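Local coordinates for inositol-3-phosphate synthase (Caenorhabditis elegans, PDB 1VKO), which belongs to the myo-inositol-1-phosphate synthase family, binds nicotinamide-adenine-dinucleotide and has a Rossmann-type fold, at residues 38-43 / 67-72; 73-78 / 454-459; 163-168 / 187-192. All blocks are in the same frame, centred on the assembly; numbering follows the deposited sequence.

Interaction 1 (38-43 / 67-72)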
# COMPACT_ATOMS: atom_id res chain seq x y z
N VAL A 38 -31.28 -42.39 -8.02
CA VAL A 38 -30.99 -41.27 -8.90
C VAL A 38 -32.18 -40.33 -8.81
O VAL A 38 -33.27 -40.74 -8.43
CB VAL A 38 -30.64 -41.69 -10.38
CG1 VAL A 38 -30.21 -43.14 -10.48
CG2 VAL A 38 -31.77 -41.37 -11.35
N LEU A 39 -31.95 -39.05 -9.12
CA LEU A 39 -32.97 -38.02 -9.06
C LEU A 39 -33.18 -37.41 -10.44
O LEU A 39 -32.26 -36.85 -11.04
CB LEU A 39 -32.55 -36.93 -8.07
CG LEU A 39 -33.59 -35.87 -7.71
CD1 LEU A 39 -34.25 -36.23 -6.40
CD2 LEU A 39 -32.94 -34.52 -7.60
N GLU A 40 -34.41 -37.51 -10.94
CA GLU A 40 -34.75 -36.91 -12.23
C GLU A 40 -35.34 -35.52 -12.04
O GLU A 40 -36.18 -35.30 -11.17
CB GLU A 40 -35.73 -37.78 -13.02
CG GLU A 40 -35.71 -37.49 -14.52
CD GLU A 40 -37.10 -37.36 -15.13
OE1 GLU A 40 -37.96 -38.28 -14.94
OE2 GLU A 40 -37.33 -36.34 -15.82
N SER A 41 -34.89 -34.60 -12.87
CA SER A 41 -35.18 -33.20 -12.64
C SER A 41 -35.36 -32.44 -13.94
O SER A 41 -34.42 -32.28 -14.71
CB SER A 41 -34.04 -32.59 -11.82
OG SER A 41 -34.39 -31.32 -11.33
N ARG A 42 -36.58 -31.98 -14.19
CA ARG A 42 -36.88 -31.26 -15.42
C ARG A 42 -36.71 -29.79 -15.15
O ARG A 42 -37.28 -29.26 -14.21
CB ARG A 42 -38.30 -31.61 -15.95
CG ARG A 42 -39.01 -30.54 -16.82
CD ARG A 42 -40.44 -30.92 -17.24
NE ARG A 42 -41.11 -31.86 -16.32
CZ ARG A 42 -41.16 -33.20 -16.47
NH1 ARG A 42 -40.59 -33.79 -17.52
NH2 ARG A 42 -41.79 -33.96 -15.58
N PHE A 43 -35.89 -29.15 -15.97
CA PHE A 43 -35.59 -27.72 -15.86
C PHE A 43 -35.93 -27.03 -17.18
O PHE A 43 -35.49 -27.49 -18.23
CB PHE A 43 -34.12 -27.54 -15.50
CG PHE A 43 -33.62 -26.12 -15.60
CD1 PHE A 43 -34.09 -25.13 -14.74
CD2 PHE A 43 -32.67 -25.78 -16.57
CE1 PHE A 43 -33.62 -23.82 -14.84
CE2 PHE A 43 -32.22 -24.47 -16.68
CZ PHE A 43 -32.69 -23.49 -15.80
N SER A 67 -33.99 -32.45 -19.10
CA SER A 67 -34.36 -33.47 -18.14
C SER A 67 -33.09 -34.04 -17.55
O SER A 67 -32.35 -34.71 -18.24
CB SER A 67 -35.21 -34.57 -18.80
OG SER A 67 -35.74 -35.44 -17.82
N PHE A 68 -32.81 -33.76 -16.28
CA PHE A 68 -31.55 -34.19 -15.66
C PHE A 68 -31.76 -35.47 -14.88
O PHE A 68 -32.82 -35.67 -14.28
CB PHE A 68 -30.97 -33.14 -14.69
CG PHE A 68 -30.75 -31.78 -15.30
CD1 PHE A 68 -29.76 -31.57 -16.23
CD2 PHE A 68 -31.55 -30.72 -14.94
CE1 PHE A 68 -29.57 -30.30 -16.82
CE2 PHE A 68 -31.36 -29.45 -15.51
CZ PHE A 68 -30.38 -29.24 -16.44
N LYS A 69 -30.75 -36.32 -14.87
CA LYS A 69 -30.70 -37.38 -13.89
C LYS A 69 -29.43 -37.19 -13.12
O LYS A 69 -28.39 -36.95 -13.74
CB LYS A 69 -30.74 -38.79 -14.52
CG LYS A 69 -32.13 -39.37 -14.82
CD LYS A 69 -31.97 -40.84 -15.29
CE LYS A 69 -33.31 -41.61 -15.47
NZ LYS A 69 -34.04 -41.23 -16.71
N THR A 70 -29.50 -37.30 -11.79
CA THR A 70 -28.34 -37.17 -10.93
C THR A 70 -28.21 -38.33 -9.98
O THR A 70 -29.02 -38.46 -9.07
CB THR A 70 -28.42 -35.88 -10.08
OG1 THR A 70 -28.49 -34.74 -10.94
CG2 THR A 70 -27.11 -35.67 -9.30
N VAL A 71 -27.19 -39.17 -10.15
CA VAL A 71 -26.96 -40.20 -9.14
C VAL A 71 -26.71 -39.52 -7.80
O VAL A 71 -25.93 -38.57 -7.70
CB VAL A 71 -25.83 -41.19 -9.53
CG1 VAL A 71 -25.64 -42.26 -8.43
CG2 VAL A 71 -26.15 -41.87 -10.87
N LEU A 72 -27.43 -39.95 -6.77
CA LEU A 72 -27.38 -39.25 -5.48
C LEU A 72 -26.31 -39.75 -4.53
O LEU A 72 -25.92 -39.02 -3.62
CB LEU A 72 -28.74 -39.28 -4.78
CG LEU A 72 -29.90 -38.43 -5.30
CD1 LEU A 72 -31.12 -38.67 -4.43
CD2 LEU A 72 -29.59 -36.96 -5.33
O HOH W 1 -31.02 -34.27 -11.26
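At the edge of the Phe68 ring, near its plane, sits the CB of Phe43, 3.4 Å from Phe68 CE2. The two phenylalanine side chains lie side by side and point the same way, and Ala511 of helix 498-513 touches both. Phe43 also packs on Asp518 of the second subunit, and Phe68 on Ile523 of that subunit. With CG anti to the carbonyl carbon (chi1 -56°), Phe68 brings its CD2-CE2 side to Phe43. Behind the rings the backbones form the base of a long antiparallel hairpin, strands 38-53 and 56-71, in the middle of a five-stranded sheet. Leu39 with Thr70 and Ser41 with Phe68 are its hydrogen-bonded pairs here: Leu39 N reaches Thr70 O at 3.0 Å, and Phe68 N reaches Ser41 O at 2.7 Å, nearly straight. A water donates to Leu39 O and accepts from Thr70 OG1 (2.6 Å), so the carbonyl that already takes Thr70 N is gripped twice. On the other face of the sheet, Val38 CG2 lies against Lys69 CD at 4.0 Å, and Lys69 makes a cation-pi contact with Tyr469. Ser67 OG, 2.7 Å from Glu40 OE2, is hydrogen-bonded to Tyr469.

Interaction 2 (73-78 / 454-459)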
# COMPACT_ATOMS: atom_id res chain seq x y z
N LYS A 73 -25.85 -40.99 -4.69
CA LYS A 73 -24.76 -41.48 -3.85
C LYS A 73 -23.43 -41.21 -4.53
O LYS A 73 -23.22 -41.69 -5.64
CB LYS A 73 -24.90 -42.96 -3.50
CG LYS A 73 -24.13 -43.32 -2.23
CD LYS A 73 -23.39 -44.64 -2.35
CE LYS A 73 -24.23 -45.81 -1.87
NZ LYS A 73 -23.52 -47.13 -1.99
N PRO A 74 -22.57 -40.40 -3.90
CA PRO A 74 -21.23 -40.18 -4.43
C PRO A 74 -20.48 -41.51 -4.52
O PRO A 74 -20.58 -42.33 -3.61
CB PRO A 74 -20.61 -39.22 -3.41
CG PRO A 74 -21.81 -38.48 -2.85
CD PRO A 74 -22.82 -39.58 -2.70
N ARG A 75 -19.77 -41.70 -5.63
CA ARG A 75 -18.98 -42.91 -5.86
C ARG A 75 -17.69 -42.93 -5.03
O ARG A 75 -17.19 -41.87 -4.61
CB ARG A 75 -18.65 -43.04 -7.33
CG ARG A 75 -19.76 -43.67 -8.16
CD ARG A 75 -20.79 -42.67 -8.67
NE ARG A 75 -21.75 -43.27 -9.59
CZ ARG A 75 -21.83 -43.00 -10.89
NH1 ARG A 75 -21.00 -42.13 -11.46
NH2 ARG A 75 -22.75 -43.59 -11.62
N LYS A 76 -17.15 -44.14 -4.79
CA LYS A 76 -15.88 -44.29 -4.06
C LYS A 76 -14.77 -43.75 -4.93
O LYS A 76 -14.58 -44.21 -6.06
CB LYS A 76 -15.61 -45.74 -3.68
CG LYS A 76 -14.53 -45.87 -2.62
CD LYS A 76 -14.11 -47.32 -2.38
CE LYS A 76 -13.06 -47.35 -1.27
NZ LYS A 76 -12.42 -48.68 -1.12
N THR A 77 -14.02 -42.80 -4.40
CA THR A 77 -13.21 -41.91 -5.26
C THR A 77 -11.73 -41.83 -4.91
O THR A 77 -11.36 -41.45 -3.81
CB THR A 77 -13.86 -40.51 -5.27
OG1 THR A 77 -15.12 -40.61 -5.94
CG2 THR A 77 -13.10 -39.50 -6.13
N GLY A 78 -10.88 -42.19 -5.86
CA GLY A 78 -9.44 -42.04 -5.68
C GLY A 78 -8.95 -40.83 -6.46
O GLY A 78 -9.42 -40.58 -7.57
N LEU A 454 -16.09 -31.49 -7.83
CA LEU A 454 -17.04 -31.14 -8.87
C LEU A 454 -16.96 -32.10 -10.05
O LEU A 454 -17.96 -32.29 -10.76
CB LEU A 454 -16.80 -29.70 -9.33
CG LEU A 454 -17.11 -28.72 -8.22
CD1 LEU A 454 -16.48 -27.40 -8.50
CD2 LEU A 454 -18.63 -28.59 -7.93
N THR A 455 -15.79 -32.72 -10.27
CA THR A 455 -15.63 -33.70 -11.34
C THR A 455 -16.43 -34.98 -11.07
O THR A 455 -17.17 -35.44 -11.94
CB THR A 455 -14.17 -34.04 -11.59
OG1 THR A 455 -13.49 -32.87 -12.08
CG2 THR A 455 -14.05 -35.02 -12.77
N GLU A 456 -16.28 -35.55 -9.87
CA GLU A 456 -17.03 -36.74 -9.48
C GLU A 456 -18.53 -36.47 -9.54
O GLU A 456 -19.31 -37.35 -9.91
CB GLU A 456 -16.65 -37.19 -8.08
CG GLU A 456 -17.09 -38.60 -7.72
CD GLU A 456 -18.57 -38.71 -7.42
OE1 GLU A 456 -19.09 -37.82 -6.71
OE2 GLU A 456 -19.22 -39.69 -7.88
N LEU A 457 -18.93 -35.26 -9.16
CA LEU A 457 -20.32 -34.87 -9.22
C LEU A 457 -20.76 -34.85 -10.68
O LEU A 457 -21.78 -35.44 -11.02
CB LEU A 457 -20.58 -33.52 -8.55
CG LEU A 457 -21.92 -32.86 -8.97
CD1 LEU A 457 -23.14 -33.68 -8.49
CD2 LEU A 457 -22.02 -31.42 -8.54
N ALA A 458 -20.00 -34.20 -11.54
CA ALA A 458 -20.38 -34.16 -12.95
C ALA A 458 -20.45 -35.59 -13.54
O ALA A 458 -21.25 -35.87 -14.47
CB ALA A 458 -19.44 -33.27 -13.74
N SER A 459 -19.63 -36.50 -13.00
CA SER A 459 -19.60 -37.87 -13.48
C SER A 459 -20.92 -38.55 -13.15
O SER A 459 -21.20 -39.62 -13.68
CB SER A 459 -18.40 -38.64 -12.92
OG SER A 459 -18.72 -39.32 -11.72
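Glu456 leaves its helix with CG anti to the backbone N (chi1 -165°) and then bends at chi2 (-76°), which carries its carboxylate to the backbone of Arg75. A bend at chi2 (87°) sends the Arg75 chain past Glu456 OE2, with CD 3.5 Å from that oxygen, toward Ser459; the two side chains cross at about a right angle. The bond between them is made by the main chain: Arg75 N donates to Glu456 OE2 at 3.1 Å, meeting the oxygen from well above the carboxylate plane. The same oxygen lies 3.4 Å from Arg75 CB. The guanidinium passes the carboxylate by, NH1 making a weak hydrogen bond to Ser459 O at 3.4 Å, with Ser459 OG at its edge and in its plane. Glu456 OE1 forms a salt bridge with Arg460, which probably offsets much of its charge. In the fold, the contact joins the lead-in to strand 77-82, an inner strand of the parallel Rossmann-type sheet, between 154-159 and 242-247, to the C-terminal part of helix 440-458. Beyond Arg75 the chain is tied back on itself, since Thr77 OG1 donates to Arg75 O at 2.8 Å while resting 3.3 Å from Glu456 CG. On the helix side Ser459 OG donates to Glu456 O at 2.7 Å, and Cys242 of strand 242-247 touches both Thr77 and Glu456.

Interaction 3 (163-168 / 187-192)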
# COMPACT_ATOMS: atom_id res chain seq x y z
N ASP A 163 11.82 -38.63 -4.26
CA ASP A 163 11.32 -39.77 -3.47
C ASP A 163 11.00 -39.46 -2.01
O ASP A 163 10.52 -40.36 -1.28
CB ASP A 163 12.24 -41.00 -3.60
CG ASP A 163 13.57 -40.81 -2.92
OD1 ASP A 163 13.91 -39.65 -2.58
OD2 ASP A 163 14.33 -41.76 -2.67
N SER A 164 11.28 -38.23 -1.57
CA SER A 164 10.97 -37.77 -0.22
C SER A 164 9.57 -38.17 0.19
O SER A 164 8.61 -38.00 -0.59
CB SER A 164 11.08 -36.26 -0.13
OG SER A 164 12.41 -35.86 -0.43
N ASN A 165 9.44 -38.71 1.40
CA ASN A 165 8.14 -39.09 1.95
C ASN A 165 7.39 -37.84 2.38
O ASN A 165 8.01 -36.82 2.67
CB ASN A 165 8.31 -40.03 3.17
CG ASN A 165 9.01 -39.34 4.32
OD1 ASN A 165 8.42 -38.51 5.03
ND2 ASN A 165 10.29 -39.65 4.49
N LEU A 166 6.08 -37.94 2.50
CA LEU A 166 5.21 -36.80 2.71
C LEU A 166 5.42 -36.07 4.02
O LEU A 166 4.89 -34.97 4.20
CB LEU A 166 3.73 -37.21 2.53
CG LEU A 166 3.32 -37.55 1.09
CD1 LEU A 166 1.91 -37.11 0.80
CD2 LEU A 166 4.24 -36.92 0.07
N TYR A 167 6.21 -36.66 4.92
CA TYR A 167 6.62 -35.96 6.13
C TYR A 167 7.79 -35.03 5.83
O TYR A 167 7.73 -33.85 6.16
CB TYR A 167 6.90 -36.94 7.29
CG TYR A 167 7.58 -36.33 8.50
CD1 TYR A 167 6.94 -35.40 9.31
CD2 TYR A 167 8.89 -36.69 8.82
CE1 TYR A 167 7.58 -34.84 10.42
CE2 TYR A 167 9.54 -36.15 9.91
CZ TYR A 167 8.89 -35.23 10.71
OH TYR A 167 9.57 -34.70 11.79
N GLU A 168 8.83 -35.54 5.17
CA GLU A 168 9.96 -34.70 4.74
C GLU A 168 9.48 -33.65 3.77
O GLU A 168 10.03 -32.52 3.68
CB GLU A 168 10.99 -35.53 4.00
CG GLU A 168 11.67 -36.65 4.77
CD GLU A 168 12.60 -37.47 3.86
OE1 GLU A 168 12.14 -38.03 2.83
OE2 GLU A 168 13.81 -37.56 4.17
N PHE A 187 1.12 -40.38 9.74
CA PHE A 187 0.22 -40.57 8.62
C PHE A 187 0.93 -40.29 7.28
O PHE A 187 0.73 -40.99 6.29
CB PHE A 187 -1.02 -39.69 8.75
CG PHE A 187 -1.80 -39.88 10.03
CD1 PHE A 187 -1.51 -39.11 11.15
CD2 PHE A 187 -2.85 -40.80 10.09
CE1 PHE A 187 -2.23 -39.26 12.34
CE2 PHE A 187 -3.57 -40.95 11.26
CZ PHE A 187 -3.26 -40.18 12.39
N MET A 188 1.77 -39.27 7.29
CA MET A 188 2.40 -38.76 6.08
C MET A 188 3.69 -39.44 5.82
O MET A 188 4.04 -39.67 4.66
CB MET A 188 2.69 -37.28 6.24
CG MET A 188 1.50 -36.47 6.43
SD MET A 188 0.56 -36.30 4.91
CE MET A 188 1.41 -34.89 4.15
N GLU A 189 4.42 -39.75 6.90
CA GLU A 189 5.75 -40.34 6.76
C GLU A 189 5.78 -41.64 5.93
O GLU A 189 6.66 -41.80 5.09
CB GLU A 189 6.47 -40.49 8.12
CG GLU A 189 7.94 -40.90 8.00
CD GLU A 189 8.71 -40.89 9.31
OE1 GLU A 189 8.13 -41.25 10.38
OE2 GLU A 189 9.91 -40.52 9.27
N PRO A 190 4.86 -42.59 6.17
CA PRO A 190 4.81 -43.81 5.34
C PRO A 190 4.58 -43.55 3.86
O PRO A 190 4.80 -44.45 3.07
CB PRO A 190 3.59 -44.56 5.91
CG PRO A 190 3.51 -44.11 7.30
CD PRO A 190 3.86 -42.65 7.25
N ILE A 191 4.12 -42.36 3.48
CA ILE A 191 3.77 -42.13 2.08
C ILE A 191 4.96 -41.65 1.25
O ILE A 191 5.51 -40.58 1.48
CB ILE A 191 2.57 -41.20 1.92
CG1 ILE A 191 1.46 -41.53 2.92
CG2 ILE A 191 2.01 -41.30 0.49
CD1 ILE A 191 0.36 -40.47 2.99
N VAL A 192 5.40 -42.48 0.32
CA VAL A 192 6.47 -42.14 -0.59
C VAL A 192 5.86 -42.21 -1.99
O VAL A 192 5.35 -43.27 -2.37
CB VAL A 192 7.65 -43.11 -0.47
CG1 VAL A 192 8.66 -42.86 -1.59
CG2 VAL A 192 8.33 -42.95 0.89
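Asn165 presses its CB to within 3.1 Å of Glu189 O while its amide oxygen caps a helix. The capping depends on the first torsion: CG stands between the backbone N and the carbonyl carbon (chi1 64°), which turns OD1 back over the chain that follows. There it accepts from Tyr167 N at 2.9 Å, tilted slightly from the carbonyl plane, and from Glu168 N, which comes from above that plane. Glu168 OE1 in return takes Asn165 N on its anti lone pair, completing a capping box at the start of helix 168-173. The side chains of Asn165 and Glu189 run side by side, their amide and carboxylate planes 59° apart.

The backbones are tied by a hydrogen bond from Leu166 N to Ile191 O (2.9 Å), nearly along the C=O axis. Ile191 is the last residue of a type I turn that starts at Met188 and is closed by Ile191 N bonding to Met188 O. Leu166 lies across the side chains of Met188 and Ile191, with CB 3.7 Å from Met188 CE and CG 3.8 Å from Ile191 CB. Alongside, Tyr167 CB lies 3.6 Å from Glu189 CA. The polar ends of these two residues find partners in helix 178-188, Tyr167 OH bonding to Glu182 and Glu189 OE2 forming a salt bridge with Arg185.

The contact thus brings the C-terminal end of helix 178-188 and the turn that follows against the loop that runs from strand 154-159 to helix 168-173. Helix 87-100 packs against it, its Val93 touching Leu166 and Met188 and its Phe97 touching Met188 and Ile191.

Interactions 1 and 2 are consecutive along the chain, segment 67-72, the end of the hairpin strand, being followed at once by 73-78, and their centres lie 15 Å apart. Together they take the chain from the antiparallel sheet, where interaction 1 borders a second subunit, into the parallel sheet of the Rossmann-type fold. Interaction 3 belongs to the excursion that follows strand 154-159 and is nested within the long loop closed by interaction 2; their centres are 27 Å apart and their nearest atoms about 13 Å. In interaction 3 the side chain of Leu166 is about 8 Å from the bound NAD. Interactions 1 and 3 do not touch, their centres being 42 Å apart.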